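Local coordinates for hypothetical protein (Thermococcus kodakarensis, PDB 2PBZ), which binds ATP and is probably a magnesium- or manganese-dependent ligase of the ATP-grasp kind (PurP) that forms a carbon-nitrogen bond in IMP biosynthesis, at residues 6-11 with 68-73; 13-18 with 287-292; 21-26 with 293-298; 87-92 with 242-247. One frame throughout, in Å; residues are numbered along the deposited sequence.

Interaction 1: residues 6-11 with 68-73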
loop_
_atom_site.group_PDB
_atom_site.type_symbol
_atom_site.label_atom_id
_atom_site.label_comp_id
_atom_site.label_asym_id
_atom_site.label_seq_id
_atom_site.Cartn_x
_atom_site.Cartn_y
_atom_site.Cartn_z
ATOM N N SER A 6 -24.392 -1.076 15.390
ATOM C CA SER A 6 -24.134 -2.510 15.393
ATOM C C SER A 6 -24.080 -3.125 13.991
ATOM O O SER A 6 -24.588 -2.559 13.039
ATOM C CB SER A 6 -25.213 -3.211 16.217
ATOM O OG SER A 6 -26.494 -2.798 15.815
ATOM N N THR A 7 -23.460 -4.294 13.880
ATOM C CA THR A 7 -23.339 -4.984 12.601
ATOM C C THR A 7 -22.728 -6.374 12.759
ATOM O O THR A 7 -22.190 -6.705 13.804
ATOM C CB THR A 7 -22.477 -4.162 11.603
ATOM O OG1 THR A 7 -22.503 -4.786 10.313
ATOM C CG2 THR A 7 -21.050 -4.065 12.079
ATOM N N ILE A 8 -22.818 -7.188 11.716
ATOM C CA ILE A 8 -22.276 -8.538 11.764
ATOM C C ILE A 8 -20.746 -8.533 11.769
ATOM O O ILE A 8 -20.117 -7.696 11.138
ATOM C CB ILE A 8 -22.789 -9.373 10.573
ATOM C CG1 ILE A 8 -24.275 -9.670 10.757
ATOM C CG2 ILE A 8 -21.998 -10.663 10.438
ATOM C CD1 ILE A 8 -24.898 -10.404 9.591
ATOM N N ALA A 9 -20.156 -9.477 12.492
ATOM C CA ALA A 9 -18.708 -9.584 12.589
ATOM C C ALA A 9 -18.069 -10.320 11.420
ATOM O O ALA A 9 -17.973 -11.546 11.416
ATOM C CB ALA A 9 -18.331 -10.263 13.872
ATOM N N SER A 10 -17.626 -9.552 10.429
ATOM C CA SER A 10 -16.983 -10.085 9.236
ATOM C C SER A 10 -16.966 -8.982 8.200
ATOM O O SER A 10 -17.460 -7.880 8.449
ATOM C CB SER A 10 -17.756 -11.270 8.678
ATOM O OG SER A 10 -19.040 -10.857 8.254
ATOM N N HIS A 11 -16.396 -9.294 7.039
ATOM C CA HIS A 11 -16.288 -8.350 5.930
ATOM C C HIS A 11 -15.529 -7.054 6.264
ATOM O O HIS A 11 -14.360 -6.902 5.918
ATOM C CB HIS A 11 -17.678 -7.998 5.395
ATOM C CG HIS A 11 -17.647 -7.173 4.144
ATOM N ND1 HIS A 11 -17.412 -7.713 2.898
ATOM C CD2 HIS A 11 -17.766 -5.837 3.953
ATOM C CE1 HIS A 11 -17.390 -6.748 1.997
ATOM N NE2 HIS A 11 -17.602 -5.599 2.611
ATOM N N GLY A 68 -20.828 -6.613 2.906
ATOM C CA GLY A 68 -20.888 -7.744 1.991
ATOM C C GLY A 68 -21.231 -9.133 2.495
ATOM O O GLY A 68 -21.129 -10.088 1.744
ATOM N N SER A 69 -21.644 -9.269 3.745
ATOM C CA SER A 69 -21.970 -10.594 4.277
ATOM C C SER A 69 -23.445 -10.737 4.573
ATOM O O SER A 69 -23.960 -11.852 4.652
ATOM C CB SER A 69 -21.179 -10.875 5.568
ATOM O OG SER A 69 -19.784 -10.990 5.331
ATOM N N PHE A 70 -24.123 -9.604 4.725
ATOM C CA PHE A 70 -25.542 -9.596 5.055
ATOM C C PHE A 70 -26.485 -10.466 4.237
ATOM O O PHE A 70 -27.393 -11.070 4.784
ATOM C CB PHE A 70 -26.055 -8.163 5.082
ATOM C CG PHE A 70 -25.738 -7.454 6.351
ATOM C CD1 PHE A 70 -24.417 -7.307 6.770
ATOM C CD2 PHE A 70 -26.757 -7.000 7.178
ATOM C CE1 PHE A 70 -24.117 -6.722 7.999
ATOM C CE2 PHE A 70 -26.472 -6.412 8.412
ATOM C CZ PHE A 70 -25.153 -6.273 8.825
ATOM N N VAL A 71 -26.283 -10.540 2.933
ATOM C CA VAL A 71 -27.170 -11.366 2.125
ATOM C C VAL A 71 -26.783 -12.836 2.267
ATOM O O VAL A 71 -27.632 -13.732 2.203
ATOM C CB VAL A 71 -27.117 -10.948 0.641
ATOM C CG1 VAL A 71 -27.982 -11.891 -0.202
ATOM C CG2 VAL A 71 -27.590 -9.492 0.501
ATOM N N ALA A 72 -25.496 -13.076 2.472
ATOM C CA ALA A 72 -25.011 -14.432 2.616
ATOM C C ALA A 72 -25.400 -14.980 3.998
ATOM O O ALA A 72 -25.456 -16.193 4.200
ATOM C CB ALA A 72 -23.490 -14.457 2.419
ATOM N N TYR A 73 -25.678 -14.077 4.937
ATOM C CA TYR A 73 -26.071 -14.455 6.302
ATOM C C TYR A 73 -27.578 -14.311 6.466
ATOM O O TYR A 73 -28.188 -14.935 7.336
ATOM C CB TYR A 73 -25.406 -13.549 7.342
ATOM C CG TYR A 73 -24.012 -13.945 7.776
ATOM C CD1 TYR A 73 -22.946 -13.073 7.612
ATOM C CD2 TYR A 73 -23.770 -15.170 8.404
ATOM C CE1 TYR A 73 -21.665 -13.403 8.060
ATOM C CE2 TYR A 73 -22.483 -15.517 8.862
ATOM C CZ TYR A 73 -21.434 -14.622 8.685
ATOM O OH TYR A 73 -20.165 -14.924 9.140
#

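Interaction 2: residues 13-18 with 287-292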
loop_
_atom_site.group_PDB
_atom_site.type_symbol
_atom_site.label_atom_id
_atom_site.label_comp_id
_atom_site.label_asym_id
_atom_site.label_seq_id
_atom_site.Cartn_x
_atom_site.Cartn_y
_atom_site.Cartn_z
ATOM N N SER A 13 -16.474 -5.133 9.509
ATOM C CA SER A 13 -17.008 -4.695 10.784
ATOM C C SER A 13 -15.971 -4.014 11.650
ATOM O O SER A 13 -16.323 -3.221 12.523
ATOM C CB SER A 13 -17.612 -5.874 11.546
ATOM O OG SER A 13 -16.643 -6.852 11.886
ATOM N N LEU A 14 -14.697 -4.317 11.410
ATOM C CA LEU A 14 -13.609 -3.721 12.179
ATOM C C LEU A 14 -13.519 -2.254 11.850
ATOM O O LEU A 14 -13.472 -1.395 12.731
ATOM C CB LEU A 14 -12.286 -4.401 11.841
ATOM C CG LEU A 14 -12.237 -5.880 12.229
ATOM C CD1 LEU A 14 -10.993 -6.521 11.662
ATOM C CD2 LEU A 14 -12.276 -6.014 13.744
ATOM N N GLN A 15 -13.486 -1.982 10.554
ATOM C CA GLN A 15 -13.425 -0.630 10.033
ATOM C C GLN A 15 -14.669 0.123 10.507
ATOM O O GLN A 15 -14.584 1.239 11.011
ATOM C CB GLN A 15 -13.412 -0.700 8.516
ATOM C CG GLN A 15 -13.223 0.604 7.825
ATOM C CD GLN A 15 -13.638 0.537 6.370
ATOM O OE1 GLN A 15 -13.762 -0.549 5.790
ATOM N NE2 GLN A 15 -13.859 1.692 5.774
ATOM N N ILE A 16 -15.820 -0.513 10.343
ATOM C CA ILE A 16 -17.096 0.068 10.740
ATOM C C ILE A 16 -17.169 0.438 12.221
ATOM O O ILE A 16 -17.475 1.584 12.553
ATOM C CB ILE A 16 -18.265 -0.890 10.398
ATOM C CG1 ILE A 16 -18.410 -1.009 8.884
ATOM C CG2 ILE A 16 -19.564 -0.384 11.028
ATOM C CD1 ILE A 16 -19.386 -2.056 8.444
ATOM N N LEU A 17 -16.884 -0.525 13.103
ATOM C CA LEU A 17 -16.928 -0.276 14.549
ATOM C C LEU A 17 -15.884 0.734 15.027
ATOM O O LEU A 17 -16.176 1.573 15.863
ATOM C CB LEU A 17 -16.782 -1.588 15.322
ATOM C CG LEU A 17 -17.870 -2.652 15.109
ATOM C CD1 LEU A 17 -17.662 -3.816 16.063
ATOM C CD2 LEU A 17 -19.240 -2.049 15.333
ATOM N N LEU A 18 -14.671 0.662 14.494
ATOM C CA LEU A 18 -13.632 1.594 14.894
ATOM C C LEU A 18 -14.067 3.002 14.520
ATOM O O LEU A 18 -13.890 3.937 15.288
ATOM C CB LEU A 18 -12.300 1.241 14.216
ATOM C CG LEU A 18 -11.113 2.206 14.359
ATOM C CD1 LEU A 18 -10.838 2.502 15.821
ATOM C CD2 LEU A 18 -9.883 1.603 13.705
ATOM N N ARG A 287 -7.756 12.343 7.721
ATOM C CA ARG A 287 -7.834 11.143 6.889
ATOM C C ARG A 287 -9.235 10.563 6.872
ATOM O O ARG A 287 -9.983 10.779 5.918
ATOM C CB ARG A 287 -6.883 10.070 7.386
ATOM C CG ARG A 287 -6.856 8.881 6.467
ATOM C CD ARG A 287 -5.811 9.087 5.421
ATOM N NE ARG A 287 -4.662 8.230 5.668
ATOM C CZ ARG A 287 -3.411 8.520 5.326
ATOM N NH1 ARG A 287 -3.133 9.668 4.718
ATOM N NH2 ARG A 287 -2.439 7.651 5.580
ATOM N N LEU A 288 -9.581 9.792 7.896
ATOM C CA LEU A 288 -10.933 9.251 7.977
ATOM C C LEU A 288 -11.290 8.141 6.965
ATOM O O LEU A 288 -11.388 8.388 5.766
ATOM C CB LEU A 288 -11.892 10.444 7.857
ATOM C CG LEU A 288 -13.402 10.376 7.917
ATOM C CD1 LEU A 288 -13.932 11.755 8.237
ATOM C CD2 LEU A 288 -13.944 9.876 6.595
ATOM N N SER A 289 -11.497 6.919 7.463
ATOM C CA SER A 289 -11.852 5.781 6.606
ATOM C C SER A 289 -13.326 5.789 6.191
ATOM O O SER A 289 -14.104 6.638 6.623
ATOM C CB SER A 289 -11.581 4.461 7.318
ATOM O OG SER A 289 -12.582 4.222 8.286
HETATM N N MSE A 290 -13.702 4.809 5.371
HETATM C CA MSE A 290 -15.071 4.697 4.891
HETATM C C MSE A 290 -16.027 4.338 6.015
HETATM O O MSE A 290 -17.183 4.772 6.020
HETATM C CB MSE A 290 -15.184 3.648 3.785
HETATM C CG MSE A 290 -16.611 3.492 3.258
HETATM SE SE MSE A 290 -17.289 4.937 2.076
HETATM C CE MSE A 290 -16.636 6.476 2.978
ATOM N N GLY A 291 -15.538 3.521 6.950
ATOM C CA GLY A 291 -16.339 3.116 8.082
ATOM C C GLY A 291 -16.543 4.310 8.982
ATOM O O GLY A 291 -17.584 4.455 9.614
ATOM N N ARG A 292 -15.537 5.180 9.040
ATOM C CA ARG A 292 -15.647 6.365 9.868
ATOM C C ARG A 292 -16.513 7.403 9.167
ATOM O O ARG A 292 -17.174 8.213 9.818
ATOM C CB ARG A 292 -14.270 6.952 10.186
ATOM C CG ARG A 292 -14.370 8.091 11.189
ATOM C CD ARG A 292 -13.043 8.538 11.768
ATOM N NE ARG A 292 -13.246 9.607 12.744
ATOM C CZ ARG A 292 -12.291 10.417 13.188
ATOM N NH1 ARG A 292 -11.053 10.289 12.747
ATOM N NH2 ARG A 292 -12.580 11.370 14.063
HETATM O O HOH W 1 -12.318 2.700 10.621
#

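Interaction 3: residues 21-26 with 293-298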
loop_
_atom_site.group_PDB
_atom_site.type_symbol
_atom_site.label_atom_id
_atom_site.label_comp_id
_atom_site.label_asym_id
_atom_site.label_seq_id
_atom_site.Cartn_x
_atom_site.Cartn_y
_atom_site.Cartn_z
ATOM N N LYS A 21 -16.873 4.114 17.026
ATOM C CA LYS A 21 -16.337 4.421 18.340
ATOM C C LYS A 21 -15.507 5.693 18.222
ATOM O O LYS A 21 -15.295 6.399 19.201
ATOM C CB LYS A 21 -15.475 3.255 18.843
ATOM C CG LYS A 21 -14.636 3.564 20.094
ATOM C CD LYS A 21 -13.295 2.767 20.096
ATOM C CE LYS A 21 -12.229 3.366 21.047
ATOM N NZ LYS A 21 -10.887 2.696 20.933
ATOM N N LYS A 22 -15.044 5.987 17.010
ATOM C CA LYS A 22 -14.233 7.178 16.760
ATOM C C LYS A 22 -15.108 8.422 16.706
ATOM O O LYS A 22 -14.685 9.508 17.099
ATOM C CB LYS A 22 -13.474 7.035 15.443
ATOM C CG LYS A 22 -12.015 7.448 15.494
ATOM C CD LYS A 22 -11.207 6.490 16.334
ATOM C CE LYS A 22 -9.710 6.653 16.084
ATOM N NZ LYS A 22 -9.295 6.156 14.716
ATOM N N GLU A 23 -16.330 8.259 16.214
ATOM C CA GLU A 23 -17.266 9.370 16.119
ATOM C C GLU A 23 -18.078 9.507 17.397
ATOM O O GLU A 23 -19.055 10.252 17.451
ATOM C CB GLU A 23 -18.199 9.177 14.927
ATOM C CG GLU A 23 -17.537 9.413 13.584
ATOM C CD GLU A 23 -17.017 10.822 13.455
ATOM O OE1 GLU A 23 -17.815 11.754 13.678
ATOM O OE2 GLU A 23 -15.820 11.003 13.133
ATOM N N GLY A 24 -17.665 8.769 18.423
ATOM C CA GLY A 24 -18.346 8.834 19.703
ATOM C C GLY A 24 -19.557 7.945 19.894
ATOM O O GLY A 24 -20.190 7.988 20.954
ATOM N N PHE A 25 -19.896 7.148 18.885
ATOM C CA PHE A 25 -21.040 6.249 18.995
ATOM C C PHE A 25 -20.723 5.035 19.832
ATOM O O PHE A 25 -19.561 4.712 20.062
ATOM C CB PHE A 25 -21.498 5.782 17.621
ATOM C CG PHE A 25 -22.228 6.823 16.852
ATOM C CD1 PHE A 25 -21.639 7.429 15.744
ATOM C CD2 PHE A 25 -23.500 7.226 17.258
ATOM C CE1 PHE A 25 -22.310 8.436 15.042
ATOM C CE2 PHE A 25 -24.186 8.227 16.574
ATOM C CZ PHE A 25 -23.593 8.840 15.458
ATOM N N LYS A 26 -21.770 4.358 20.283
ATOM C CA LYS A 26 -21.609 3.160 21.088
ATOM C C LYS A 26 -21.555 2.013 20.101
ATOM O O LYS A 26 -22.114 2.110 19.017
ATOM C CB LYS A 26 -22.790 2.994 22.050
ATOM C CG LYS A 26 -22.370 2.697 23.476
ATOM C CD LYS A 26 -21.498 3.813 24.013
ATOM C CE LYS A 26 -20.963 3.511 25.406
ATOM N NZ LYS A 26 -19.995 4.563 25.878
ATOM N N ARG A 293 -16.518 7.363 7.836
ATOM C CA ARG A 293 -17.303 8.303 7.049
ATOM C C ARG A 293 -18.781 8.036 7.273
ATOM O O ARG A 293 -19.571 8.966 7.433
ATOM C CB ARG A 293 -16.975 8.164 5.570
ATOM C CG ARG A 293 -17.696 9.162 4.704
ATOM C CD ARG A 293 -17.322 10.575 5.098
ATOM N NE ARG A 293 -18.174 11.559 4.442
ATOM C CZ ARG A 293 -19.448 11.779 4.752
ATOM N NH1 ARG A 293 -20.024 11.083 5.725
ATOM N NH2 ARG A 293 -20.155 12.676 4.071
ATOM N N ILE A 294 -19.145 6.760 7.271
ATOM C CA ILE A 294 -20.515 6.360 7.519
ATOM C C ILE A 294 -20.956 6.855 8.905
ATOM O O ILE A 294 -22.061 7.351 9.070
ATOM C CB ILE A 294 -20.641 4.846 7.487
ATOM C CG1 ILE A 294 -20.400 4.342 6.074
ATOM C CG2 ILE A 294 -21.995 4.427 8.017
ATOM C CD1 ILE A 294 -20.290 2.853 5.994
ATOM N N ALA A 295 -20.072 6.724 9.891
ATOM C CA ALA A 295 -20.369 7.148 11.251
ATOM C C ALA A 295 -20.462 8.644 11.369
ATOM O O ALA A 295 -21.275 9.149 12.143
ATOM C CB ALA A 295 -19.324 6.625 12.210
ATOM N N ARG A 296 -19.632 9.365 10.618
ATOM C CA ARG A 296 -19.681 10.819 10.697
ATOM C C ARG A 296 -20.959 11.321 10.050
ATOM O O ARG A 296 -21.490 12.367 10.429
ATOM C CB ARG A 296 -18.480 11.467 10.017
ATOM C CG ARG A 296 -18.613 12.979 9.981
ATOM C CD ARG A 296 -17.283 13.659 9.919
ATOM N NE ARG A 296 -16.421 13.221 11.006
ATOM C CZ ARG A 296 -15.213 13.716 11.248
ATOM N NH1 ARG A 296 -14.720 14.680 10.479
ATOM N NH2 ARG A 296 -14.485 13.234 12.245
ATOM N N GLU A 297 -21.447 10.557 9.079
ATOM C CA GLU A 297 -22.668 10.900 8.380
ATOM C C GLU A 297 -23.796 10.788 9.391
ATOM O O GLU A 297 -24.705 11.609 9.434
ATOM C CB GLU A 297 -22.915 9.927 7.227
ATOM C CG GLU A 297 -24.102 10.307 6.367
ATOM C CD GLU A 297 -23.805 11.483 5.472
ATOM O OE1 GLU A 297 -23.137 12.444 5.923
ATOM O OE2 GLU A 297 -24.250 11.446 4.318
ATOM N N LEU A 298 -23.711 9.755 10.210
ATOM C CA LEU A 298 -24.694 9.498 11.235
ATOM C C LEU A 298 -24.674 10.628 12.258
ATOM O O LEU A 298 -25.705 11.224 12.560
ATOM C CB LEU A 298 -24.371 8.170 11.900
ATOM C CG LEU A 298 -25.515 7.330 12.456
ATOM C CD1 LEU A 298 -26.622 7.193 11.416
ATOM C CD2 LEU A 298 -24.973 5.965 12.860
#

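Interaction 4: residues 87-92 with 242-247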
loop_
_atom_site.group_PDB
_atom_site.type_symbol
_atom_site.label_atom_id
_atom_site.label_comp_id
_atom_site.label_asym_id
_atom_site.label_seq_id
_atom_site.Cartn_x
_atom_site.Cartn_y
_atom_site.Cartn_z
ATOM N N PHE A 87 -28.593 1.550 8.179
ATOM C CA PHE A 87 -27.964 2.731 7.576
ATOM C C PHE A 87 -28.059 2.776 6.041
ATOM O O PHE A 87 -27.910 1.756 5.384
ATOM C CB PHE A 87 -26.488 2.800 7.959
ATOM C CG PHE A 87 -25.803 4.037 7.465
ATOM C CD1 PHE A 87 -25.902 5.233 8.172
ATOM C CD2 PHE A 87 -25.122 4.034 6.243
ATOM C CE1 PHE A 87 -25.337 6.417 7.669
ATOM C CE2 PHE A 87 -24.561 5.205 5.736
ATOM C CZ PHE A 87 -24.670 6.399 6.450
ATOM N N GLY A 88 -28.316 3.969 5.494
ATOM C CA GLY A 88 -28.389 4.188 4.050
ATOM C C GLY A 88 -29.234 3.286 3.163
ATOM O O GLY A 88 -28.819 2.188 2.794
ATOM N N ASN A 89 -30.398 3.778 2.764
ATOM C CA ASN A 89 -31.324 3.013 1.932
ATOM C C ASN A 89 -31.369 1.606 2.495
ATOM O O ASN A 89 -31.234 1.438 3.712
ATOM C CB ASN A 89 -30.902 2.984 0.472
ATOM C CG ASN A 89 -32.089 2.724 -0.475
ATOM O OD1 ASN A 89 -32.839 1.764 -0.305
ATOM N ND2 ASN A 89 -32.251 3.578 -1.474
ATOM N N ARG A 90 -31.546 0.609 1.639
ATOM C CA ARG A 90 -31.631 -0.770 2.103
ATOM C C ARG A 90 -32.225 -1.579 0.981
ATOM O O ARG A 90 -32.024 -2.787 0.880
ATOM C CB ARG A 90 -32.531 -0.883 3.346
ATOM C CG ARG A 90 -32.525 -2.273 3.971
ATOM C CD ARG A 90 -33.180 -2.304 5.346
ATOM N NE ARG A 90 -34.613 -2.599 5.335
ATOM C CZ ARG A 90 -35.424 -2.315 6.349
ATOM N NH1 ARG A 90 -34.922 -1.730 7.435
ATOM N NH2 ARG A 90 -36.725 -2.607 6.281
ATOM N N ARG A 91 -32.978 -0.894 0.130
ATOM C CA ARG A 91 -33.578 -1.555 -1.007
ATOM C C ARG A 91 -32.505 -1.635 -2.079
ATOM O O ARG A 91 -32.595 -2.441 -3.010
ATOM C CB ARG A 91 -34.797 -0.774 -1.496
ATOM C CG ARG A 91 -36.119 -1.242 -0.859
ATOM C CD ARG A 91 -36.606 -0.297 0.213
ATOM N NE ARG A 91 -36.671 1.068 -0.293
ATOM C CZ ARG A 91 -36.773 2.140 0.485
ATOM N NH1 ARG A 91 -36.835 2.004 1.812
ATOM N NH2 ARG A 91 -36.771 3.348 -0.060
ATOM N N PHE A 92 -31.481 -0.800 -1.915
ATOM C CA PHE A 92 -30.345 -0.733 -2.828
ATOM C C PHE A 92 -29.447 -1.966 -2.738
ATOM O O PHE A 92 -28.954 -2.460 -3.740
ATOM C CB PHE A 92 -29.547 0.538 -2.514
ATOM C CG PHE A 92 -28.294 0.708 -3.336
ATOM C CD1 PHE A 92 -28.295 0.469 -4.711
ATOM C CD2 PHE A 92 -27.123 1.174 -2.740
ATOM C CE1 PHE A 92 -27.139 0.700 -5.481
ATOM C CE2 PHE A 92 -25.972 1.406 -3.498
ATOM C CZ PHE A 92 -25.978 1.169 -4.870
ATOM N N GLU A 242 -34.394 3.371 -8.019
ATOM C CA GLU A 242 -34.711 2.888 -6.677
ATOM C C GLU A 242 -34.928 4.094 -5.776
ATOM O O GLU A 242 -34.051 4.471 -4.987
ATOM C CB GLU A 242 -33.583 2.004 -6.139
ATOM C CG GLU A 242 -33.964 1.208 -4.918
ATOM C CD GLU A 242 -35.119 0.236 -5.154
ATOM O OE1 GLU A 242 -34.935 -0.777 -5.871
ATOM O OE2 GLU A 242 -36.219 0.480 -4.603
ATOM N N PRO A 243 -36.137 4.686 -5.856
ATOM C CA PRO A 243 -36.597 5.861 -5.115
ATOM C C PRO A 243 -35.544 6.747 -4.441
ATOM O O PRO A 243 -35.076 7.692 -5.083
ATOM C CB PRO A 243 -37.639 5.260 -4.186
ATOM C CG PRO A 243 -38.397 4.400 -5.183
ATOM C CD PRO A 243 -37.306 3.832 -6.148
ATOM N N PRO A 244 -35.134 6.474 -3.179
ATOM C CA PRO A 244 -34.129 7.431 -2.697
ATOM C C PRO A 244 -32.751 7.248 -3.366
ATOM O O PRO A 244 -32.023 8.217 -3.572
ATOM C CB PRO A 244 -34.135 7.195 -1.202
ATOM C CG PRO A 244 -34.393 5.716 -1.110
ATOM C CD PRO A 244 -35.445 5.453 -2.163
ATOM N N GLY A 245 -32.408 6.003 -3.694
ATOM C CA GLY A 245 -31.161 5.679 -4.388
ATOM C C GLY A 245 -29.750 6.070 -3.942
ATOM O O GLY A 245 -29.277 7.184 -4.203
ATOM N N VAL A 246 -29.060 5.126 -3.314
ATOM C CA VAL A 246 -27.681 5.315 -2.851
ATOM C C VAL A 246 -27.518 6.391 -1.806
ATOM O O VAL A 246 -27.420 7.581 -2.144
ATOM C CB VAL A 246 -26.735 5.670 -4.021
ATOM C CG1 VAL A 246 -25.313 5.836 -3.514
ATOM C CG2 VAL A 246 -26.790 4.595 -5.073
ATOM N N ILE A 247 -27.459 5.982 -0.542
ATOM C CA ILE A 247 -27.306 6.949 0.523
ATOM C C ILE A 247 -25.922 6.989 1.140
ATOM O O ILE A 247 -25.431 8.055 1.478
ATOM C CB ILE A 247 -28.362 6.737 1.618
ATOM C CG1 ILE A 247 -29.718 7.227 1.108
ATOM C CG2 ILE A 247 -27.976 7.485 2.880
ATOM C CD1 ILE A 247 -30.827 7.074 2.111
#

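Interaction 1: residues 6-11 with 68-73
I8 and F70 carry the apolar part of the contact, between the end of strand 5-8 and the first turn of helix 70-73. CD1 of I8 sits over the centre of one F70 face, a CH-pi contact 4.1 Å from the ring centroid, and the two side chains slide past each other in opposite directions. With CG1 anti to the carbonyl carbon (chi1 -70°), the CG1-CD1 branch runs between the F70 face and the Y73 ring, and CG2 of I8 meets Y73 CE1 at 3.6 Å. A second CH-pi contact lies across the loop ends: G68 CA stands 3.7 Å from the centroid of the H11 imidazole, with G68 N also over that face. A beta carbon on G68 would fall too close to H11 CE1.

The polar contacts are fewer. The hydroxyls S10 OG and S69 OG share a hydrogen bond of 3.0 Å, and S10 OG also lies in the plane of the Y73 ring, at its edge. T7 OG1 reaches the edge of F70, 3.4 Å from CZ, but its hydrogen bond goes to V65 O. H11 NE2 likewise bonds outside, to I269 O.

The loop that closes over 68-73 follows an edge strand, 5-8, of a three-stranded parallel sheet and leads into helix 13-22, a first strand-loop-helix unit consistent with the Rossmann-like N-terminal domain.

Interaction 2: residues 13-18 with 287-292
The carboxamide of Q15 is the flat group of this contact, and it meets the backbone of M290 and G291 chiefly with its outer end: M290 N lies near the amide plane, beyond the terminal atom, and G291 N off to one side of it. The amide is probably turned over in the model, which would place the oxygen near M290 N and G291 N, where it may accept a hydrogen bond. The other branch of the amide lies near S273 and N274. Here the first turn of helix 290-302, in the ATP-grasp part of the chain, butts against helix 13-22 of the Rossmann-like part.

S289 is the N-cap: its OG accepts from R292 N at 3.2 Å (152°) and weakly from G291 N. Q15 reaches this turn because CG is anti to the backbone N (chi1 -175°) and the chain stays extended beyond it, bringing CG to 3.7 Å from S289 OG. Cutting this residue back to an alanine would probably open a gap beside the cap and cost the helix start a polar neighbour.

G291 lets the helices come close. Its CA is 4.1 Å from I16 CA, and a beta carbon there would collide with Q15 O and I16 N. At the start of helix 13-22, E221 of the second subunit bonds to L14 N and S13 OG. One water bridges helix 13-22 and the cap of helix 290-302, donating to Q15 O at 2.7 Å and lying 2.8 Å from S289 OG.

Interaction 3: residues 21-26 with 293-298
Where helix 13-22 ends, E23 and F25 turn onto the flank of helix 290-302, part of the seam between the Rossmann-like N-terminal region and the ATP-grasp region. E23 is the first residue past the helix, and its carboxylate forms a salt bridge with R296. The guanidinium grips side-on, NE and NH2 both converging on one oxygen. NH2 donates to OE2 at 2.7 Å along its syn lone pair (154°), whereas NE, 3.1 Å from OE2, comes from above the carboxylate plane; a weak bond links NE to OE1 as well. Both nitrogens point at OE2 almost within the guanidinium plane, yet the two flat groups are turned 61° apart. A bend at chi2 of E23 (-61°) folds the acid back toward the arginine, and its CG rests 3.6 Å from A295 CB.

F25 packs beside it, on A295 and L298. Its CZ touches L298 CB at 3.7 Å, L298 CD2 lies over the rim of one ring face, and A295 O is at the ring edge, 3.2 Å from CE1. Further partners extend the network: R292 NE also binds E23 OE2, E286 pairs with R296 NH1, and W284 is in cation-pi contact with R296. Replacing the glutamate by an alanine is likely to leave R292 and R296 close together without the negative charge they share. Three donors on a single buried carboxylate oxygen imply that E23 is probably held ionised and fixed in rotation, tying the helix end to the neighbouring helix.

Interaction 4: residues 87-92 with 242-247
N89 forms an Asx turn whose amide nitrogen side faces the loop 242-247. Its OD1 accepts from R91 N at 2.7 Å and from R90 N at 2.6 Å, the latter in the carbonyl plane, with a weaker third bond from F92 N. This grip fixes the amide, so that ND2 lies against the P244 ring, close to CG; ND2 and G245 N, both donors, make no bond. No hydrogen bond crosses the contact, which is held by van der Waals packing, in part of side chains on backbone. I247 CG2, anti to the backbone N, touches G88 CA at 3.5 Å, while CG1, beside the N, carries CD1 to 3.4 Å from N89 N. V246 CG2 lies over one face of F92, 3.8 Å from the ring centroid. R91 crosses E242 and P244 at about right angles: NH2 meets P244 CD at 3.3 Å and CB lies 3.6 Å from E242 OE2, but NE stays 4.4 Å from that oxygen, too far for a salt bridge. E242 OE1 is bound by W95 NE1.

F92 and V246 pack on F234 and M238 of helix 224-241, which leads into 242-247; strand 249-255 follows, and F87 packs against helix 290-302.

How the interactions relate
Interactions 2 and 3 lie along the same two helices, 13-22 and 290-302, with centres 8 Å apart, and are joined by the R292-E23 salt bridge. Interaction 1, 15 Å from interaction 2, abuts it because strand 5-8 leads through a short loop into helix 13-22. Interaction 4 touches interaction 3 through F87, although their centres are 19 Å apart. Along the chain, interaction 1 alternates with interactions 2 and 3 and closes before interaction 4 opens, whose two segments both fall between those of 2 and of 3. Interactions 2, 3 and 4 fasten the N-terminal region to the later ATP-grasp region; helix 290-302 carries one side of interactions 2 and 3 and is touched by F87 of interaction 4.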